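Conserved hypothetical protein (Archaeoglobus fulgidus, PDB 1NT2) forms a complex with fibrillarin as the Nop5p core protein of the archaeal box C/D sRNP and probably binds its guide RNA. Local coordinates at residues B[206-219]-B[244-256]. Numbering follows the deposited sequence.
Sequences PFIRTLPKAKRGKM and LYESIRRRYEELR
Phe207 has CG anti to its carbonyl carbon (chi1 -69°), and Tyr252 has CG anti to its backbone N (chi1 178°); these torsions bring the two rings together. The result is an aromatic cluster of Phe207, Tyr245 and Tyr252 in the Nop domain, where the short helix 206-209 and the turn after it meet the C-terminal helix 243-254. The Phe207 ring is a knob in a hole formed by Tyr245, Ile248, Arg249 and Tyr252. Its CD1 lies over the centre of the Tyr252 ring, 3.3 Å from Tyr252 CG. The two ring planes are inclined by 36°, an oblique pairing. Tyr252 CB in turn sits over one face of the Phe207 ring, a CH-pi contact 4.2 Å from the ring centroid. Ile248 CG2 approaches Phe207 CD2, and Tyr245 OH comes to 3.4 Å from Phe207 CZ. Arg249 NH1 meets the Phe207 ring at its edge, near the plane. His205 also meets the Phe207 ring, while Ile248 reaches on to Phe222 and Lys226 of helix 217-236.

The hydroxyl of Tyr252 extends to the end of helix 206-209. Tyr252 OH and Thr210 OG1 are hydrogen-bonded, 2.5 Å apart in the model, with Thr210 OG1 in the plane of the tyrosine ring. A leucine in place of Tyr252 would probably leave Thr210 OG1 without this partner and Phe207 without the flat surface beneath its CD1.

A second, apolar patch lies beside the rings. The bent chain of Met219 places CE 3.8 Å from Ile248 CG2. Leu255 CD1 touches both Met219 SD, at 3.8 Å, and Leu211 CD1, at 3.4 Å.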
loop_
_atom_site.group_PDB
_atom_site.type_symbol
_atom_site.label_atom_id
_atom_site.label_comp_id
_atom_site.label_asym_id
_atom_site.label_seq_id
_atom_site.Cartn_x
_atom_site.Cartn_y
_atom_site.Cartn_z
ATOM N N PRO B 206 5.365 -31.029 -4.192
ATOM C CA PRO B 206 4.786 -32.160 -4.917
ATOM C C PRO B 206 4.155 -33.211 -4.004
ATOM O O PRO B 206 2.976 -33.525 -4.142
ATOM C CB PRO B 206 5.977 -32.701 -5.695
ATOM C CG PRO B 206 6.701 -31.446 -6.057
ATOM C CD PRO B 206 6.670 -30.650 -4.767
ATOM N N PHE B 207 4.935 -33.746 -3.068
ATOM C CA PHE B 207 4.436 -34.767 -2.149
ATOM C C PHE B 207 3.106 -34.419 -1.502
ATOM O O PHE B 207 2.314 -35.305 -1.177
ATOM C CB PHE B 207 5.467 -35.065 -1.062
ATOM C CG PHE B 207 6.691 -35.772 -1.567
ATOM C CD1 PHE B 207 6.640 -36.535 -2.725
ATOM C CD2 PHE B 207 7.884 -35.713 -0.858
ATOM C CE1 PHE B 207 7.756 -37.232 -3.174
ATOM C CE2 PHE B 207 9.012 -36.409 -1.295
ATOM C CZ PHE B 207 8.946 -37.170 -2.456
ATOM N N ILE B 208 2.864 -33.132 -1.294
ATOM C CA ILE B 208 1.602 -32.713 -0.719
ATOM C C ILE B 208 0.601 -32.563 -1.865
ATOM O O ILE B 208 -0.419 -33.245 -1.895
ATOM C CB ILE B 208 1.738 -31.374 0.035
ATOM C CG1 ILE B 208 2.680 -31.545 1.221
ATOM C CG2 ILE B 208 0.389 -30.907 0.534
ATOM C CD1 ILE B 208 2.792 -30.322 2.082
ATOM N N ARG B 209 0.918 -31.697 -2.822
ATOM C CA ARG B 209 0.045 -31.443 -3.969
ATOM C C ARG B 209 -0.539 -32.651 -4.696
ATOM O O ARG B 209 -1.637 -32.560 -5.233
ATOM C CB ARG B 209 0.757 -30.577 -5.015
ATOM C CG ARG B 209 0.619 -29.066 -4.843
ATOM C CD ARG B 209 0.919 -28.351 -6.167
ATOM N NE ARG B 209 2.185 -28.791 -6.758
ATOM C CZ ARG B 209 2.326 -29.219 -8.013
ATOM N NH1 ARG B 209 1.277 -29.270 -8.828
ATOM N NH2 ARG B 209 3.520 -29.605 -8.453
ATOM N N THR B 210 0.170 -33.774 -4.737
ATOM C CA THR B 210 -0.354 -34.933 -5.459
ATOM C C THR B 210 -0.918 -36.054 -4.597
ATOM O O THR B 210 -0.546 -37.221 -4.733
ATOM C CB THR B 210 0.702 -35.513 -6.411
ATOM O OG1 THR B 210 1.868 -35.887 -5.671
ATOM C CG2 THR B 210 1.079 -34.482 -7.450
ATOM N N LEU B 211 -1.840 -35.681 -3.721
ATOM C CA LEU B 211 -2.499 -36.618 -2.825
ATOM C C LEU B 211 -4.005 -36.429 -3.022
ATOM O O LEU B 211 -4.429 -35.961 -4.075
ATOM C CB LEU B 211 -2.062 -36.330 -1.388
ATOM C CG LEU B 211 -0.576 -36.599 -1.132
ATOM C CD1 LEU B 211 -0.237 -36.220 0.293
ATOM C CD2 LEU B 211 -0.256 -38.072 -1.395
ATOM N N PRO B 212 -4.838 -36.787 -2.030
ATOM C CA PRO B 212 -6.265 -36.578 -2.288
ATOM C C PRO B 212 -6.717 -35.137 -2.080
ATOM O O PRO B 212 -6.924 -34.385 -3.033
ATOM C CB PRO B 212 -6.924 -37.528 -1.299
ATOM C CG PRO B 212 -6.001 -37.430 -0.118
ATOM C CD PRO B 212 -4.644 -37.549 -0.783
ATOM N N LYS B 213 -6.866 -34.765 -0.816
ATOM C CA LYS B 213 -7.303 -33.431 -0.454
ATOM C C LYS B 213 -7.396 -33.372 1.063
ATOM O O LYS B 213 -7.049 -32.364 1.676
ATOM C CB LYS B 213 -8.673 -33.144 -1.067
ATOM C CG LYS B 213 -9.197 -31.749 -0.798
ATOM C CD LYS B 213 -10.717 -31.734 -0.763
ATOM C CE LYS B 213 -11.257 -32.535 0.424
ATOM N NZ LYS B 213 -12.752 -32.560 0.472
ATOM N N ALA B 214 -7.870 -34.464 1.658
ATOM C CA ALA B 214 -8.021 -34.564 3.107
ATOM C C ALA B 214 -6.815 -35.256 3.730
ATOM O O ALA B 214 -6.442 -34.962 4.866
ATOM C CB ALA B 214 -9.299 -35.326 3.453
ATOM N N LYS B 215 -6.205 -36.178 2.990
ATOM C CA LYS B 215 -5.035 -36.878 3.503
ATOM C C LYS B 215 -3.737 -36.170 3.155
ATOM O O LYS B 215 -2.660 -36.603 3.554
ATOM C CB LYS B 215 -4.989 -38.322 2.993
ATOM C CG LYS B 215 -5.592 -39.340 3.968
ATOM C CD LYS B 215 -4.928 -39.250 5.349
ATOM C CE LYS B 215 -5.454 -40.299 6.336
ATOM N NZ LYS B 215 -4.808 -40.173 7.685
ATOM N N ARG B 216 -3.833 -35.081 2.406
ATOM C CA ARG B 216 -2.635 -34.340 2.066
ATOM C C ARG B 216 -2.196 -33.568 3.304
ATOM O O ARG B 216 -1.010 -33.305 3.495
ATOM C CB ARG B 216 -2.904 -33.385 0.905
ATOM C CG ARG B 216 -3.981 -32.353 1.172
ATOM C CD ARG B 216 -4.376 -31.630 -0.113
ATOM N NE ARG B 216 -4.593 -32.572 -1.208
ATOM C CZ ARG B 216 -3.711 -32.807 -2.175
ATOM N NH1 ARG B 216 -2.552 -32.161 -2.189
ATOM N NH2 ARG B 216 -3.982 -33.697 -3.118
ATOM N N GLY B 217 -3.154 -33.217 4.156
ATOM C CA GLY B 217 -2.820 -32.489 5.367
ATOM C C GLY B 217 -1.926 -33.296 6.294
ATOM O O GLY B 217 -1.155 -32.744 7.079
ATOM N N LYS B 218 -2.032 -34.615 6.197
ATOM C CA LYS B 218 -1.243 -35.521 7.020
ATOM C C LYS B 218 0.166 -35.654 6.464
ATOM O O LYS B 218 1.043 -36.248 7.090
ATOM C CB LYS B 218 -1.932 -36.888 7.086
ATOM C CG LYS B 218 -2.976 -37.027 8.207
ATOM C CD LYS B 218 -3.919 -35.818 8.332
ATOM C CE LYS B 218 -4.948 -35.742 7.204
ATOM N NZ LYS B 218 -5.933 -34.626 7.413
ATOM N N MET B 219 0.370 -35.090 5.280
ATOM C CA MET B 219 1.676 -35.113 4.635
ATOM C C MET B 219 2.421 -33.863 5.092
ATOM O O MET B 219 3.609 -33.907 5.430
ATOM C CB MET B 219 1.523 -35.097 3.114
ATOM C CG MET B 219 2.832 -35.166 2.341
ATOM S SD MET B 219 3.752 -36.661 2.698
ATOM C CE MET B 219 5.262 -36.002 3.284
ATOM N N LEU B 244 16.804 -37.667 5.932
ATOM C CA LEU B 244 15.699 -36.730 5.859
ATOM C C LEU B 244 14.814 -36.977 4.650
ATOM O O LEU B 244 13.684 -37.440 4.793
ATOM C CB LEU B 244 16.237 -35.305 5.814
ATOM C CG LEU B 244 16.770 -34.801 7.151
ATOM C CD1 LEU B 244 17.394 -33.424 6.989
ATOM C CD2 LEU B 244 15.621 -34.759 8.143
ATOM N N TYR B 245 15.327 -36.668 3.460
ATOM C CA TYR B 245 14.553 -36.856 2.238
ATOM C C TYR B 245 14.030 -38.272 2.181
ATOM O O TYR B 245 12.914 -38.517 1.729
ATOM C CB TYR B 245 15.398 -36.594 0.993
ATOM C CG TYR B 245 14.586 -36.686 -0.276
ATOM C CD1 TYR B 245 13.759 -35.636 -0.674
ATOM C CD2 TYR B 245 14.583 -37.851 -1.036
ATOM C CE1 TYR B 245 12.945 -35.750 -1.794
ATOM C CE2 TYR B 245 13.775 -37.979 -2.153
ATOM C CZ TYR B 245 12.957 -36.929 -2.530
ATOM O OH TYR B 245 12.146 -37.062 -3.636
ATOM N N GLU B 246 14.849 -39.205 2.641
ATOM C CA GLU B 246 14.467 -40.604 2.653
ATOM C C GLU B 246 13.088 -40.756 3.295
ATOM O O GLU B 246 12.109 -41.120 2.632
ATOM C CB GLU B 246 15.501 -41.423 3.435
ATOM C CG GLU B 246 15.292 -42.918 3.322
ATOM C CD GLU B 246 15.120 -43.367 1.873
ATOM O OE1 GLU B 246 16.094 -43.235 1.095
ATOM O OE2 GLU B 246 14.013 -43.839 1.512
ATOM N N SER B 247 13.023 -40.457 4.588
ATOM C CA SER B 247 11.786 -40.557 5.353
ATOM C C SER B 247 10.578 -39.974 4.628
ATOM O O SER B 247 9.498 -40.561 4.643
ATOM C CB SER B 247 11.950 -39.839 6.692
ATOM O OG SER B 247 12.179 -38.455 6.496
ATOM N N ILE B 248 10.776 -38.823 3.994
ATOM C CA ILE B 248 9.711 -38.124 3.286
ATOM C C ILE B 248 9.160 -38.874 2.075
ATOM O O ILE B 248 7.947 -39.000 1.920
ATOM C CB ILE B 248 10.186 -36.740 2.832
ATOM C CG1 ILE B 248 10.924 -36.036 3.979
ATOM C CG2 ILE B 248 8.998 -35.911 2.394
ATOM C CD1 ILE B 248 10.088 -35.812 5.230
ATOM N N ARG B 249 10.049 -39.356 1.212
ATOM C CA ARG B 249 9.638 -40.102 0.022
ATOM C C ARG B 249 8.912 -41.363 0.451
ATOM O O ARG B 249 7.881 -41.719 -0.105
ATOM C CB ARG B 249 10.861 -40.489 -0.819
ATOM C CG ARG B 249 10.569 -41.412 -2.005
ATOM C CD ARG B 249 9.780 -40.698 -3.096
ATOM N NE ARG B 249 9.493 -41.561 -4.243
ATOM C CZ ARG B 249 8.802 -41.179 -5.316
ATOM N NH1 ARG B 249 8.323 -39.944 -5.398
ATOM N NH2 ARG B 249 8.589 -42.037 -6.307
ATOM N N ARG B 250 9.476 -42.040 1.442
ATOM C CA ARG B 250 8.897 -43.264 1.966
ATOM C C ARG B 250 7.486 -43.001 2.497
ATOM O O ARG B 250 6.519 -43.612 2.044
ATOM C CB ARG B 250 9.779 -43.802 3.091
ATOM C CG ARG B 250 9.370 -45.163 3.622
ATOM C CD ARG B 250 10.123 -45.485 4.901
ATOM N NE ARG B 250 11.550 -45.176 4.802
ATOM C CZ ARG B 250 12.417 -45.824 4.029
ATOM N NH1 ARG B 250 12.020 -46.834 3.266
ATOM N NH2 ARG B 250 13.694 -45.465 4.029
ATOM N N ARG B 251 7.381 -42.085 3.456
ATOM C CA ARG B 251 6.098 -41.731 4.067
ATOM C C ARG B 251 5.122 -41.312 2.978
ATOM O O ARG B 251 3.907 -41.400 3.138
ATOM C CB ARG B 251 6.301 -40.582 5.066
ATOM C CG ARG B 251 5.220 -40.427 6.137
ATOM C CD ARG B 251 3.918 -39.876 5.574
ATOM N NE ARG B 251 2.952 -39.521 6.616
ATOM C CZ ARG B 251 2.505 -40.355 7.550
ATOM N NH1 ARG B 251 2.937 -41.607 7.588
ATOM N NH2 ARG B 251 1.614 -39.939 8.438
ATOM N N TYR B 252 5.675 -40.860 1.861
ATOM C CA TYR B 252 4.877 -40.425 0.729
ATOM C C TYR B 252 4.247 -41.631 0.043
ATOM O O TYR B 252 3.048 -41.640 -0.234
ATOM C CB TYR B 252 5.762 -39.665 -0.254
ATOM C CG TYR B 252 5.061 -39.200 -1.501
ATOM C CD1 TYR B 252 4.033 -38.265 -1.444
ATOM C CD2 TYR B 252 5.457 -39.667 -2.750
ATOM C CE1 TYR B 252 3.422 -37.802 -2.604
ATOM C CE2 TYR B 252 4.855 -39.208 -3.909
ATOM C CZ TYR B 252 3.842 -38.276 -3.831
ATOM O OH TYR B 252 3.264 -37.810 -4.986
ATOM N N GLU B 253 5.056 -42.647 -0.235
ATOM C CA GLU B 253 4.548 -43.853 -0.875
ATOM C C GLU B 253 3.438 -44.386 0.017
ATOM O O GLU B 253 2.319 -44.639 -0.436
ATOM C CB GLU B 253 5.658 -44.902 -1.010
ATOM C CG GLU B 253 5.895 -45.396 -2.436
ATOM C CD GLU B 253 6.265 -44.271 -3.396
ATOM O OE1 GLU B 253 7.223 -43.526 -3.096
ATOM O OE2 GLU B 253 5.599 -44.136 -4.449
ATOM N N GLU B 254 3.757 -44.526 1.300
ATOM C CA GLU B 254 2.809 -45.025 2.282
ATOM C C GLU B 254 1.425 -44.431 2.058
ATOM O O GLU B 254 0.416 -45.073 2.349
ATOM C CB GLU B 254 3.300 -44.710 3.706
ATOM C CG GLU B 254 4.703 -45.254 4.014
ATOM C CD GLU B 254 5.134 -45.049 5.465
ATOM O OE1 GLU B 254 4.917 -43.945 6.013
ATOM O OE2 GLU B 254 5.713 -45.989 6.058
ATOM N N LEU B 255 1.373 -43.213 1.529
ATOM C CA LEU B 255 0.092 -42.571 1.281
ATOM C C LEU B 255 -0.603 -43.113 0.037
ATOM O O LEU B 255 -0.381 -42.662 -1.094
ATOM C CB LEU B 255 0.254 -41.053 1.196
ATOM C CG LEU B 255 0.675 -40.360 2.503
ATOM C CD1 LEU B 255 0.710 -38.861 2.292
ATOM C CD2 LEU B 255 -0.291 -40.685 3.623
ATOM N N ARG B 256 -1.452 -44.103 0.293
ATOM C CA ARG B 256 -2.243 -44.797 -0.711
ATOM C C ARG B 256 -3.310 -45.563 0.066
ATOM O O ARG B 256 -3.042 -45.905 1.238
ATOM C CB ARG B 256 -1.362 -45.780 -1.476
ATOM C CG ARG B 256 -0.756 -46.850 -0.584
ATOM C CD ARG B 256 0.578 -47.315 -1.125
ATOM N NE ARG B 256 0.457 -47.865 -2.470
ATOM C CZ ARG B 256 1.492 -48.224 -3.225
ATOM N NH1 ARG B 256 2.732 -48.087 -2.762
ATOM N NH2 ARG B 256 1.286 -48.726 -4.441
#